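Local coordinates for protein nucleoporin NUP170 (PDB 5HAX) that probably serves as a structural scaffold nucleoporin of the nuclear pore complex, with a beta-propeller-like N-terminal part joined to a helical C-terminal part, at residues S380-R385 and V394-P399; N436-I441 and L477-V482; G521-I526 and L584-D589; A559-G564 and T645-A650; E680-G685 and Q719-T724. All coordinates share one frame; numbering follows the deposited sequence.

Interaction 1 of 5, residues S380-R385 and V394-P399; sequences SALGFR and VVRKHP
Ser-380 enters strand 380-386 beside Val-395, the two forming an antiparallel non-hydrogen-bonded pair whose CA atoms lie 4.6 Å apart. Its hydroxyl is engaged by Leu-377 and Asp-393, so across the contact the residue offers mainly its backbone. At Ala-381 the first interstrand bond appears: its N donates to Val-394 O at 2.9 Å, approaching almost in line with the carbonyl. The methyl of Ala-381 meanwhile lies over one face of the Arg-396 guanidinium, with CB 3.6 Å from Arg-396 NH2. A bend at chi3 (-90°) folds the arginine back over this methyl, and its NE is paired with Asp-402. The two strands, 380-386 and 390-395, are the arms of a beta hairpin at one margin of a sheet in the region related to the Nup133 N-terminal beta-propeller family, with 380-386 as the outermost strand within the chain. Leu-382 takes up the next bond through its carbonyl, Val-394 N donating to Leu-382 O over 2.9 Å. On the same face of the sheet Leu-382 CB packs against Val-394 CG2 at 3.8 Å, the methyl branch that stands beside the valine's own backbone N.

Interaction 2 of 5, residues N436-I441 and L477-V482; sequences NGNRTI and LTNTGV
Thr-440 and Thr-478 bring the backbones closest, their CA atoms 4.3 Å apart, where two chains running in roughly opposite directions (152° between them) meet. Ile-441 N donates to Leu-477 O over 2.8 Å in a nearly straight bond; further along the pairing, the return bond from Asn-479 N to Arg-439 O is weak. Beyond it side chains take over. The Asn-479 amide grips the peptide backbone twice: ND2 donates in its own amide plane to Gly-437 O at 3.1 Å, while OD1 receives Arg-439 N at 2.9 Å from above the carbonyl plane. A chi1 of 59°, with CG lodged between backbone N and carbonyl carbon, turns the amide towards that loop. Asn-438 OD1 accepts from Thr-480 OG1 at 2.5 Å, the two side chains crossing at about a right angle, and lies 2.9 Å from Thr-478 OG1. The apolar side-chain pair is Ile-441 CG2 and Leu-477 CD2, 4.2 Å apart, and both side chains also touch Leu-75. Thr-478 OG1 accepts from Thr-480 N, forming an ST turn in the tight connection between strands 473-478 and 481-487, within a four-stranded antiparallel sheet consistent with a beta-propeller blade.

Interaction 3 of 5, residues G521-I526 and L584-D589; sequences GRVETI and LSSRHD
Ser-586 and Val-523, the two residues that lose most surface to this contact, meet where the first turns of helices 522-533 and 586-599 come together, with their CA atoms 5.3 Å apart. Ser-586 directs its CB at the opposing helix and fits against the aliphatic part of Arg-522: OG lies 3.6 Å from Arg-522 CD, a van der Waals contact rather than a polar one. The arginine reaches across with CG anti to its backbone nitrogen (chi1 -168°) and CD extended beyond it, so its methylenes lie beside the serine. Val-523 sets both methyls against Asp-589, at the end of that first turn. Its CG1 and CG2 each approach Asp-589 CB at 4.0 Å, the valine thus meeting the methylene of the aspartate while the carboxylate turns to its neighbour His-588, whose ND1 donates to Asp-589 OD1 in the ring plane. This is helix-to-helix packing in the helical C-terminal part of the nucleoporin, at the N-terminal ends of both helices. Each start is secured locally: Ser-585 is the N-cap of helix 586-599, its OG accepting from His-588 N, while Gly-521 precedes helix 522-533 and its carbonyl receives both the backbone N and the hydroxyl of Thr-525 from opposite faces. On the other flank Ile-526 CG2 rests 4.3 Å from Arg-587 CA. The guanidinium of Arg-587 leads off to the carbonyls of Phe-560, Ile-561 and Gly-565.

Interaction 4 of 5, residues A559-G564 and T645-A650; sequences AFIEYG and TIQGLA
Ile-561 sits at the middle of this contact, its branches meeting three consecutive residues of the loop 645-650. With CG1 anti to the carbonyl carbon (chi1 -67°) and the chain extended beyond it, the isoleucine spreads its two branches over the loop, both of them reaching Thr-645. CG1 lies 4.0 Å from Ile-646 CG1, the two side chains crossing at about a right angle. The terminal CD1 continues to Thr-645 OG1 at 3.9 Å, while the branch methyl CG2 fits between Thr-645 O and Gln-647 OE1, each 3.8 Å away. Gln-647 arrives at this position because its chain bends at chi2 (88°), which folds the amide back along the end of helix 549-562. Its NE2 comes to 3.5 Å from Ile-561 O, a carbonyl already engaged by Arg-587 NH1. Phe-560 completes the apolar patch from the neighbouring helical position: its ring edge, at CE1, meets Ile-646 CD1 at 4.3 Å, with the methyl near the ring plane and not over a face. Ile-646 thus touches Ile-561 with the middle of its side chain and Phe-560 with the tip. No hydrogen bond joins the two segments, so the fit depends on dispersion and shape. Phe-560 also rests on Ile-526 and Leu-530 of helix 522-533. The arrangement is a loop laid against the C-terminal turn of a helix, joining the link between helices 622-640 and 663-694 to the end of helix 549-562 within the helical C-terminal part.

Interaction 5 of 5, residues E680-G685 and Q719-T724; sequences ESISEG and QLFSQT
Ser-681 and Phe-721 supply the polar element of this largely apolar helix contact. Ser-681 OG donates to Phe-721 O over 2.6 Å, lying in the carbonyl plane on a lone pair; with OG anti to the backbone N (chi1 180°), the hydroxyl reaches across to the last turn of helix 717-722. The aromatic interaction is a CH-pi contact. Ile-682 CA stands over the face of the Phe-721 ring, 4.0 Å from its centroid and 22° off the normal. Apolar packing continues from there, as Ile-682 CG1 meets Phe-721 CD2 at 3.8 Å and CG2 reaches towards CZ, so the isoleucine follows the ring from backbone to branch. At the ring edge lies Gly-685 CA, 3.8 Å from Phe-721 CE1; with no side chain at Gly-685, the ring edge can come right up to the helix backbone. Leu-720 CD2 also comes up to the glycine, 3.6 Å from Gly-685 O. Short helix 717-722 is thereby fitted onto long helix 663-694. Chemically, the contact combines one directional bond to a backbone carbonyl with a buried ring set against helix backbone at Ile-682 and Gly-685 and against the Ile-682 side chain, which implies close approach of the two helices and a fixed placement of the phenylalanine.

How the interactions relate
The five contacts fall into two groups along the chain. Interactions 1 and 2 lie in the propeller-like part with centres 13 Å apart and touch directly: Arg-396 NH1 is 3.3 Å from Thr-440 O in a weak hydrogen bond, and Leu-382 CD1 packs on the same carbonyl. Interactions 3 and 4, centred 11 Å apart in the helical part, are joined more firmly, Arg-587 NH1 meeting Ile-561 O at 2.8 Å, and their segments alternate in sequence. Interaction 5 stands about 25 Å from interaction 3 between centres and touches neither neighbour. Between interactions 1 and 3 the centres are about 41 Å apart, so the two groups do not touch, their nearest atoms being about 20 Å apart.

Interaction 1 of 5, residues S380-R385 and V394-P399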
# COMPACT_ATOMS: atom_id res chain seq x y z
N SER A 380 -1.95 -21.98 10.49
CA SER A 380 -2.28 -20.61 10.09
C SER A 380 -3.79 -20.46 10.04
O SER A 380 -4.46 -21.13 9.25
CB SER A 380 -1.66 -20.29 8.73
OG SER A 380 -0.24 -20.28 8.81
N ALA A 381 -4.33 -19.58 10.89
CA ALA A 381 -5.77 -19.39 11.01
C ALA A 381 -6.28 -18.26 10.13
O ALA A 381 -7.36 -18.38 9.53
CB ALA A 381 -6.15 -19.11 12.47
N LEU A 382 -5.53 -17.17 10.03
CA LEU A 382 -5.89 -16.01 9.23
C LEU A 382 -4.66 -15.51 8.50
O LEU A 382 -3.54 -15.62 9.02
CB LEU A 382 -6.47 -14.88 10.09
CG LEU A 382 -7.75 -15.18 10.87
CD1 LEU A 382 -8.00 -14.10 11.91
CD2 LEU A 382 -8.93 -15.31 9.93
N GLY A 383 -4.86 -14.94 7.32
CA GLY A 383 -3.75 -14.44 6.53
C GLY A 383 -4.17 -13.28 5.65
O GLY A 383 -5.30 -13.23 5.15
N PHE A 384 -3.23 -12.35 5.44
CA PHE A 384 -3.48 -11.15 4.66
C PHE A 384 -2.23 -10.78 3.87
O PHE A 384 -1.11 -10.94 4.37
CB PHE A 384 -3.87 -9.97 5.56
CG PHE A 384 -4.99 -10.27 6.51
CD1 PHE A 384 -6.30 -9.96 6.18
CD2 PHE A 384 -4.75 -10.86 7.74
CE1 PHE A 384 -7.34 -10.24 7.05
CE2 PHE A 384 -5.78 -11.14 8.61
CZ PHE A 384 -7.08 -10.83 8.27
N ARG A 385 -2.43 -10.29 2.65
CA ARG A 385 -1.34 -9.77 1.82
C ARG A 385 -1.72 -8.39 1.32
O ARG A 385 -2.84 -8.18 0.84
CB ARG A 385 -1.02 -10.68 0.64
CG ARG A 385 0.17 -10.22 -0.20
CD ARG A 385 0.28 -10.97 -1.52
NE ARG A 385 1.46 -10.58 -2.28
CZ ARG A 385 1.54 -9.52 -3.08
NH1 ARG A 385 0.49 -8.71 -3.24
NH2 ARG A 385 2.66 -9.25 -3.73
N VAL A 394 -1.64 -15.10 11.09
CA VAL A 394 -2.04 -15.36 12.46
C VAL A 394 -1.83 -16.85 12.71
O VAL A 394 -2.60 -17.68 12.24
CB VAL A 394 -3.49 -14.95 12.72
CG1 VAL A 394 -3.87 -15.19 14.17
CG2 VAL A 394 -3.71 -13.49 12.33
N VAL A 395 -0.77 -17.19 13.45
CA VAL A 395 -0.43 -18.57 13.76
C VAL A 395 -1.00 -18.90 15.13
O VAL A 395 -0.76 -18.18 16.10
CB VAL A 395 1.09 -18.80 13.73
CG1 VAL A 395 1.42 -20.25 14.04
CG2 VAL A 395 1.66 -18.40 12.38
N ARG A 396 -1.76 -20.00 15.20
CA ARG A 396 -2.53 -20.34 16.39
C ARG A 396 -2.07 -21.69 16.93
O ARG A 396 -2.88 -22.61 17.09
CB ARG A 396 -4.02 -20.35 16.04
CG ARG A 396 -4.95 -19.99 17.18
CD ARG A 396 -6.28 -19.47 16.64
NE ARG A 396 -6.28 -18.03 16.45
CZ ARG A 396 -7.22 -17.36 15.78
NH1 ARG A 396 -7.14 -16.04 15.66
NH2 ARG A 396 -8.23 -18.01 15.22
N LYS A 397 -0.77 -21.82 17.22
CA LYS A 397 -0.24 -23.08 17.73
C LYS A 397 -0.86 -23.44 19.08
O LYS A 397 -1.03 -24.63 19.38
CB LYS A 397 1.28 -23.00 17.86
CG LYS A 397 2.02 -23.25 16.56
CD LYS A 397 3.53 -23.19 16.77
CE LYS A 397 4.28 -23.54 15.49
NZ LYS A 397 4.00 -24.93 15.04
N HIS A 398 -1.19 -22.44 19.89
CA HIS A 398 -1.84 -22.64 21.17
C HIS A 398 -3.20 -21.96 21.16
O HIS A 398 -3.38 -20.92 20.53
CB HIS A 398 -0.98 -22.09 22.31
CG HIS A 398 0.44 -22.56 22.26
ND1 HIS A 398 0.81 -23.85 22.57
CD2 HIS A 398 1.58 -21.92 21.91
CE1 HIS A 398 2.12 -23.99 22.43
NE2 HIS A 398 2.61 -22.83 22.03
N PRO A 399 -4.20 -22.53 21.85
CA PRO A 399 -5.58 -22.06 21.69
C PRO A 399 -5.89 -20.78 22.44
O PRO A 399 -7.02 -20.29 22.33
CB PRO A 399 -6.40 -23.23 22.25
CG PRO A 399 -5.46 -23.96 23.20
CD PRO A 399 -4.06 -23.43 23.00

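Interaction 2 of 5, residues N436-I441 and L477-V482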
# COMPACT_ATOMS: atom_id res chain seq x y z
N ASN A 436 -1.51 -12.80 26.17
CA ASN A 436 -2.44 -13.89 26.43
C ASN A 436 -3.87 -13.38 26.44
O ASN A 436 -4.19 -12.42 27.15
CB ASN A 436 -2.10 -14.57 27.75
CG ASN A 436 -3.22 -15.46 28.27
OD1 ASN A 436 -3.87 -15.14 29.26
ND2 ASN A 436 -3.44 -16.58 27.59
N GLY A 437 -4.73 -14.02 25.66
CA GLY A 437 -6.12 -13.64 25.53
C GLY A 437 -6.44 -12.87 24.26
O GLY A 437 -7.62 -12.77 23.90
N ASN A 438 -5.43 -12.33 23.58
CA ASN A 438 -5.64 -11.59 22.35
C ASN A 438 -5.89 -12.57 21.21
O ASN A 438 -4.97 -13.27 20.77
CB ASN A 438 -4.45 -10.69 22.04
CG ASN A 438 -4.53 -9.34 22.72
OD1 ASN A 438 -5.23 -8.44 22.25
ND2 ASN A 438 -3.81 -9.18 23.82
N ARG A 439 -7.13 -12.62 20.73
CA ARG A 439 -7.49 -13.37 19.53
C ARG A 439 -7.64 -12.38 18.38
O ARG A 439 -8.51 -11.50 18.42
CB ARG A 439 -8.78 -14.15 19.73
CG ARG A 439 -9.14 -15.06 18.56
CD ARG A 439 -10.45 -15.79 18.80
NE ARG A 439 -10.54 -17.03 18.04
CZ ARG A 439 -9.95 -18.16 18.39
NH1 ARG A 439 -10.09 -19.25 17.64
NH2 ARG A 439 -9.22 -18.23 19.50
N THR A 440 -6.79 -12.51 17.37
CA THR A 440 -6.86 -11.63 16.21
C THR A 440 -8.12 -11.92 15.41
O THR A 440 -8.48 -13.08 15.18
CB THR A 440 -5.63 -11.79 15.33
OG1 THR A 440 -4.45 -11.59 16.12
CG2 THR A 440 -5.64 -10.79 14.18
N ILE A 441 -8.80 -10.85 14.98
CA ILE A 441 -10.04 -10.95 14.23
C ILE A 441 -9.86 -10.49 12.79
O ILE A 441 -10.31 -11.16 11.86
CB ILE A 441 -11.16 -10.14 14.93
CG1 ILE A 441 -11.50 -10.78 16.28
CG2 ILE A 441 -12.41 -10.05 14.05
CD1 ILE A 441 -12.38 -9.93 17.17
N LEU A 477 -7.05 -5.75 14.55
CA LEU A 477 -8.17 -5.82 15.48
C LEU A 477 -8.14 -7.14 16.23
O LEU A 477 -8.11 -8.21 15.61
CB LEU A 477 -9.49 -5.66 14.74
CG LEU A 477 -10.77 -5.87 15.56
CD1 LEU A 477 -10.94 -4.77 16.60
CD2 LEU A 477 -11.99 -5.93 14.64
N THR A 478 -8.15 -7.07 17.56
CA THR A 478 -8.30 -8.23 18.42
C THR A 478 -9.58 -8.08 19.24
O THR A 478 -10.30 -7.08 19.13
CB THR A 478 -7.09 -8.41 19.34
OG1 THR A 478 -7.11 -7.41 20.37
CG2 THR A 478 -5.79 -8.33 18.56
N ASN A 479 -9.85 -9.08 20.07
CA ASN A 479 -11.00 -9.04 20.96
C ASN A 479 -10.81 -8.11 22.14
O ASN A 479 -11.74 -7.94 22.94
CB ASN A 479 -11.32 -10.45 21.46
CG ASN A 479 -10.16 -11.08 22.21
OD1 ASN A 479 -9.00 -10.81 21.91
ND2 ASN A 479 -10.47 -11.93 23.18
N THR A 480 -9.63 -7.49 22.28
CA THR A 480 -9.33 -6.57 23.36
C THR A 480 -9.00 -5.16 22.89
O THR A 480 -9.07 -4.23 23.70
CB THR A 480 -8.16 -7.08 24.21
OG1 THR A 480 -6.94 -6.99 23.46
CG2 THR A 480 -8.40 -8.53 24.63
N GLY A 481 -8.63 -4.97 21.63
CA GLY A 481 -8.29 -3.65 21.15
C GLY A 481 -7.77 -3.69 19.72
O GLY A 481 -7.82 -4.72 19.05
N VAL A 482 -7.27 -2.54 19.29
CA VAL A 482 -6.71 -2.35 17.95
C VAL A 482 -5.24 -1.99 18.11
O VAL A 482 -4.91 -0.99 18.77
CB VAL A 482 -7.45 -1.25 17.17
CG1 VAL A 482 -6.79 -1.00 15.81
CG2 VAL A 482 -8.92 -1.61 16.99

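Interaction 3 of 5, residues G521-I526 and L584-D589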
# COMPACT_ATOMS: atom_id res chain seq x y z
N GLY A 521 23.71 -2.51 -1.00
CA GLY A 521 24.69 -1.88 -1.85
C GLY A 521 25.16 -0.54 -1.29
O GLY A 521 24.52 0.06 -0.43
N ARG A 522 26.29 -0.08 -1.81
CA ARG A 522 26.93 1.11 -1.24
C ARG A 522 26.11 2.37 -1.52
O ARG A 522 25.95 3.22 -0.64
CB ARG A 522 28.35 1.25 -1.77
CG ARG A 522 29.19 2.29 -1.02
CD ARG A 522 30.65 2.28 -1.46
NE ARG A 522 31.28 0.98 -1.24
CZ ARG A 522 31.89 0.61 -0.12
NH1 ARG A 522 32.44 -0.59 -0.03
NH2 ARG A 522 31.96 1.45 0.92
N VAL A 523 25.59 2.51 -2.74
CA VAL A 523 24.88 3.74 -3.11
C VAL A 523 23.63 3.91 -2.26
O VAL A 523 23.39 4.98 -1.69
CB VAL A 523 24.54 3.74 -4.61
CG1 VAL A 523 23.64 4.92 -4.97
CG2 VAL A 523 25.82 3.78 -5.45
N GLU A 524 22.82 2.85 -2.15
CA GLU A 524 21.60 2.94 -1.35
C GLU A 524 21.93 3.23 0.12
O GLU A 524 21.21 3.98 0.78
CB GLU A 524 20.80 1.65 -1.47
CG GLU A 524 20.15 1.44 -2.84
CD GLU A 524 18.92 2.30 -3.06
OE1 GLU A 524 18.45 2.93 -2.09
OE2 GLU A 524 18.43 2.35 -4.21
N THR A 525 23.01 2.65 0.63
CA THR A 525 23.38 2.87 2.03
C THR A 525 23.81 4.31 2.25
O THR A 525 23.40 4.95 3.23
CB THR A 525 24.50 1.91 2.44
OG1 THR A 525 24.10 0.56 2.18
CG2 THR A 525 24.82 2.07 3.92
N ILE A 526 24.66 4.84 1.37
CA ILE A 526 25.12 6.22 1.52
C ILE A 526 23.97 7.19 1.30
O ILE A 526 23.92 8.27 1.91
CB ILE A 526 26.29 6.49 0.55
CG1 ILE A 526 27.49 5.59 0.90
CG2 ILE A 526 26.70 7.97 0.59
CD1 ILE A 526 28.09 5.84 2.27
N LEU A 584 32.05 8.11 -11.31
CA LEU A 584 31.89 9.01 -10.17
C LEU A 584 31.74 8.21 -8.88
O LEU A 584 31.42 7.02 -8.88
CB LEU A 584 30.67 9.91 -10.39
CG LEU A 584 30.75 10.80 -11.63
CD1 LEU A 584 29.42 11.50 -11.87
CD2 LEU A 584 31.86 11.82 -11.49
N SER A 585 31.98 8.89 -7.76
CA SER A 585 31.95 8.24 -6.46
C SER A 585 30.53 7.79 -6.12
O SER A 585 29.54 8.26 -6.68
CB SER A 585 32.46 9.18 -5.37
OG SER A 585 31.53 10.21 -5.11
N SER A 586 30.45 6.85 -5.18
CA SER A 586 29.15 6.45 -4.63
C SER A 586 28.50 7.59 -3.87
O SER A 586 27.27 7.62 -3.74
CB SER A 586 29.31 5.24 -3.72
OG SER A 586 29.83 4.13 -4.45
N ARG A 587 29.30 8.54 -3.37
CA ARG A 587 28.75 9.73 -2.73
C ARG A 587 27.95 10.57 -3.72
O ARG A 587 26.89 11.09 -3.38
CB ARG A 587 29.90 10.54 -2.12
CG ARG A 587 29.48 11.57 -1.09
CD ARG A 587 30.70 12.29 -0.51
NE ARG A 587 31.59 11.38 0.22
CZ ARG A 587 32.65 10.77 -0.30
NH1 ARG A 587 33.39 9.98 0.46
NH2 ARG A 587 32.98 10.94 -1.57
N HIS A 588 28.45 10.70 -4.95
CA HIS A 588 27.74 11.45 -5.97
C HIS A 588 26.44 10.76 -6.37
O HIS A 588 25.38 11.38 -6.42
CB HIS A 588 28.62 11.65 -7.20
CG HIS A 588 27.85 12.09 -8.42
ND1 HIS A 588 27.23 11.19 -9.26
CD2 HIS A 588 27.59 13.32 -8.91
CE1 HIS A 588 26.62 11.85 -10.23
NE2 HIS A 588 26.83 13.14 -10.04
N ASP A 589 26.52 9.46 -6.69
CA ASP A 589 25.33 8.72 -7.08
C ASP A 589 24.27 8.77 -5.98
O ASP A 589 23.07 8.85 -6.27
CB ASP A 589 25.69 7.27 -7.41
CG ASP A 589 26.76 7.17 -8.49
OD1 ASP A 589 26.80 8.05 -9.37
OD2 ASP A 589 27.55 6.21 -8.45

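Interaction 4 of 5, residues A559-G564 and T645-A650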
# COMPACT_ATOMS: atom_id res chain seq x y z
N ALA A 559 29.11 9.00 8.30
CA ALA A 559 29.06 7.85 7.40
C ALA A 559 29.04 8.30 5.94
O ALA A 559 29.64 7.66 5.08
CB ALA A 559 27.84 6.99 7.72
N PHE A 560 28.34 9.40 5.66
CA PHE A 560 28.28 9.92 4.29
C PHE A 560 29.66 10.35 3.81
O PHE A 560 30.01 10.14 2.64
CB PHE A 560 27.29 11.09 4.24
CG PHE A 560 27.09 11.66 2.87
CD1 PHE A 560 27.63 12.89 2.54
CD2 PHE A 560 26.34 10.99 1.92
CE1 PHE A 560 27.43 13.43 1.28
CE2 PHE A 560 26.14 11.52 0.66
CZ PHE A 560 26.69 12.75 0.34
N ILE A 561 30.45 10.95 4.69
CA ILE A 561 31.79 11.40 4.33
C ILE A 561 32.76 10.23 4.24
O ILE A 561 33.43 10.03 3.22
CB ILE A 561 32.28 12.45 5.35
CG1 ILE A 561 31.44 13.72 5.26
CG2 ILE A 561 33.76 12.77 5.14
CD1 ILE A 561 31.64 14.68 6.42
N GLU A 562 32.83 9.42 5.30
CA GLU A 562 33.91 8.45 5.44
C GLU A 562 33.79 7.29 4.46
O GLU A 562 34.81 6.75 4.02
CB GLU A 562 33.94 7.92 6.87
CG GLU A 562 34.40 8.94 7.91
CD GLU A 562 35.89 9.19 7.86
OE1 GLU A 562 36.30 10.37 7.87
OE2 GLU A 562 36.66 8.20 7.83
N TYR A 563 32.57 6.88 4.11
CA TYR A 563 32.34 5.68 3.32
C TYR A 563 31.74 5.98 1.95
O TYR A 563 31.25 5.07 1.28
CB TYR A 563 31.45 4.71 4.08
CG TYR A 563 31.85 4.52 5.53
CD1 TYR A 563 33.04 3.90 5.87
CD2 TYR A 563 31.03 4.96 6.56
CE1 TYR A 563 33.41 3.73 7.19
CE2 TYR A 563 31.39 4.80 7.89
CZ TYR A 563 32.58 4.18 8.20
OH TYR A 563 32.94 4.02 9.51
N GLY A 564 31.79 7.24 1.52
CA GLY A 564 31.22 7.63 0.24
C GLY A 564 32.04 7.27 -0.98
O GLY A 564 31.56 7.45 -2.10
N THR A 645 34.15 19.92 4.46
CA THR A 645 34.47 18.57 4.92
C THR A 645 34.06 17.48 3.94
O THR A 645 34.56 16.35 4.05
CB THR A 645 33.80 18.29 6.27
OG1 THR A 645 32.38 18.51 6.16
CG2 THR A 645 34.37 19.21 7.35
N ILE A 646 33.16 17.77 3.00
CA ILE A 646 32.69 16.78 2.04
C ILE A 646 33.57 16.85 0.80
O ILE A 646 33.76 17.92 0.21
CB ILE A 646 31.21 17.02 1.68
CG1 ILE A 646 30.33 16.74 2.90
CG2 ILE A 646 30.79 16.14 0.51
CD1 ILE A 646 28.89 17.18 2.74
N GLN A 647 34.09 15.69 0.39
CA GLN A 647 34.96 15.63 -0.78
C GLN A 647 34.18 15.99 -2.04
O GLN A 647 33.06 15.52 -2.25
CB GLN A 647 35.56 14.23 -0.92
CG GLN A 647 36.34 13.74 0.29
CD GLN A 647 35.47 13.03 1.31
OE1 GLN A 647 34.27 13.30 1.42
NE2 GLN A 647 36.06 12.11 2.06
N GLY A 648 34.78 16.83 -2.88
CA GLY A 648 34.23 17.19 -4.17
C GLY A 648 33.52 18.53 -4.19
O GLY A 648 33.42 19.15 -5.25
N LEU A 649 33.01 18.99 -3.04
CA LEU A 649 32.32 20.28 -3.00
C LEU A 649 33.30 21.42 -3.21
O LEU A 649 33.12 22.25 -4.12
CB LEU A 649 31.58 20.43 -1.67
CG LEU A 649 30.45 19.43 -1.39
CD1 LEU A 649 29.74 19.79 -0.10
CD2 LEU A 649 29.46 19.36 -2.54
N ALA A 650 34.33 21.50 -2.38
CA ALA A 650 35.38 22.49 -2.59
C ALA A 650 36.19 22.13 -3.83
O ALA A 650 36.30 20.95 -4.19
CB ALA A 650 36.29 22.57 -1.37

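Interaction 5 of 5, residues E680-G685 and Q719-T724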
# COMPACT_ATOMS: atom_id res chain seq x y z
N GLU A 680 19.04 24.44 -6.76
CA GLU A 680 18.58 25.82 -6.64
C GLU A 680 17.58 26.15 -7.75
O GLU A 680 16.61 26.88 -7.52
CB GLU A 680 19.76 26.79 -6.67
CG GLU A 680 20.52 26.84 -7.98
CD GLU A 680 21.60 27.91 -7.99
OE1 GLU A 680 22.30 28.06 -6.96
OE2 GLU A 680 21.75 28.60 -9.02
N SER A 681 17.80 25.61 -8.95
CA SER A 681 16.84 25.80 -10.03
C SER A 681 15.50 25.14 -9.70
O SER A 681 14.44 25.68 -10.03
CB SER A 681 17.41 25.24 -11.33
OG SER A 681 16.49 25.41 -12.40
N ILE A 682 15.53 23.98 -9.05
CA ILE A 682 14.29 23.32 -8.63
C ILE A 682 13.54 24.20 -7.65
O ILE A 682 12.32 24.39 -7.76
CB ILE A 682 14.60 21.93 -8.03
CG1 ILE A 682 14.98 20.94 -9.13
CG2 ILE A 682 13.39 21.39 -7.27
CD1 ILE A 682 15.69 19.71 -8.62
N SER A 683 14.25 24.75 -6.66
CA SER A 683 13.60 25.60 -5.67
C SER A 683 13.04 26.86 -6.30
O SER A 683 11.92 27.27 -5.99
CB SER A 683 14.59 25.94 -4.55
OG SER A 683 13.94 26.66 -3.51
N GLU A 684 13.81 27.50 -7.19
CA GLU A 684 13.30 28.66 -7.91
C GLU A 684 12.08 28.29 -8.74
O GLU A 684 11.09 29.02 -8.76
CB GLU A 684 14.40 29.23 -8.81
CG GLU A 684 15.54 29.90 -8.07
CD GLU A 684 16.63 30.39 -9.00
OE1 GLU A 684 16.41 30.40 -10.23
OE2 GLU A 684 17.71 30.77 -8.50
N GLY A 685 12.14 27.15 -9.44
CA GLY A 685 11.00 26.73 -10.25
C GLY A 685 9.75 26.51 -9.42
O GLY A 685 8.65 26.92 -9.82
N GLN A 719 11.19 20.64 -17.85
CA GLN A 719 11.49 21.74 -18.77
C GLN A 719 11.65 23.05 -18.01
O GLN A 719 12.56 23.84 -18.30
CB GLN A 719 10.39 21.85 -19.82
CG GLN A 719 10.27 20.63 -20.71
CD GLN A 719 8.90 20.46 -21.34
OE1 GLN A 719 7.95 21.16 -20.98
NE2 GLN A 719 8.79 19.53 -22.28
N LEU A 720 10.78 23.30 -17.03
CA LEU A 720 10.90 24.48 -16.19
C LEU A 720 12.24 24.52 -15.47
O LEU A 720 12.85 25.59 -15.33
CB LEU A 720 9.75 24.51 -15.18
CG LEU A 720 9.76 25.63 -14.14
CD1 LEU A 720 9.55 26.98 -14.80
CD2 LEU A 720 8.69 25.37 -13.09
N PHE A 721 12.73 23.36 -15.02
CA PHE A 721 13.92 23.32 -14.18
C PHE A 721 15.21 23.38 -14.99
O PHE A 721 16.20 23.95 -14.51
CB PHE A 721 13.94 22.03 -13.34
CG PHE A 721 12.84 21.95 -12.31
CD1 PHE A 721 12.28 23.09 -11.76
CD2 PHE A 721 12.39 20.71 -11.89
CE1 PHE A 721 11.28 22.99 -10.81
CE2 PHE A 721 11.39 20.61 -10.94
CZ PHE A 721 10.83 21.75 -10.40
N SER A 722 15.23 22.81 -16.20
CA SER A 722 16.49 22.48 -16.85
C SER A 722 16.56 22.81 -18.34
O SER A 722 17.55 22.45 -18.98
CB SER A 722 16.78 20.98 -16.66
OG SER A 722 15.75 20.20 -17.25
N GLN A 723 15.56 23.48 -18.91
CA GLN A 723 15.54 23.75 -20.35
C GLN A 723 15.24 25.22 -20.63
O GLN A 723 14.46 25.85 -19.92
CB GLN A 723 14.53 22.87 -21.06
CG GLN A 723 14.99 21.43 -21.21
CD GLN A 723 13.91 20.53 -21.75
OE1 GLN A 723 13.10 20.94 -22.59
NE2 GLN A 723 13.88 19.29 -21.27
N THR A 724 15.87 25.74 -21.69
CA THR A 724 15.70 27.14 -22.06
C THR A 724 14.25 27.51 -22.34
O THR A 724 13.77 28.50 -21.75
CB THR A 724 16.59 27.47 -23.26
OG1 THR A 724 17.96 27.22 -22.93
CG2 THR A 724 16.44 28.93 -23.67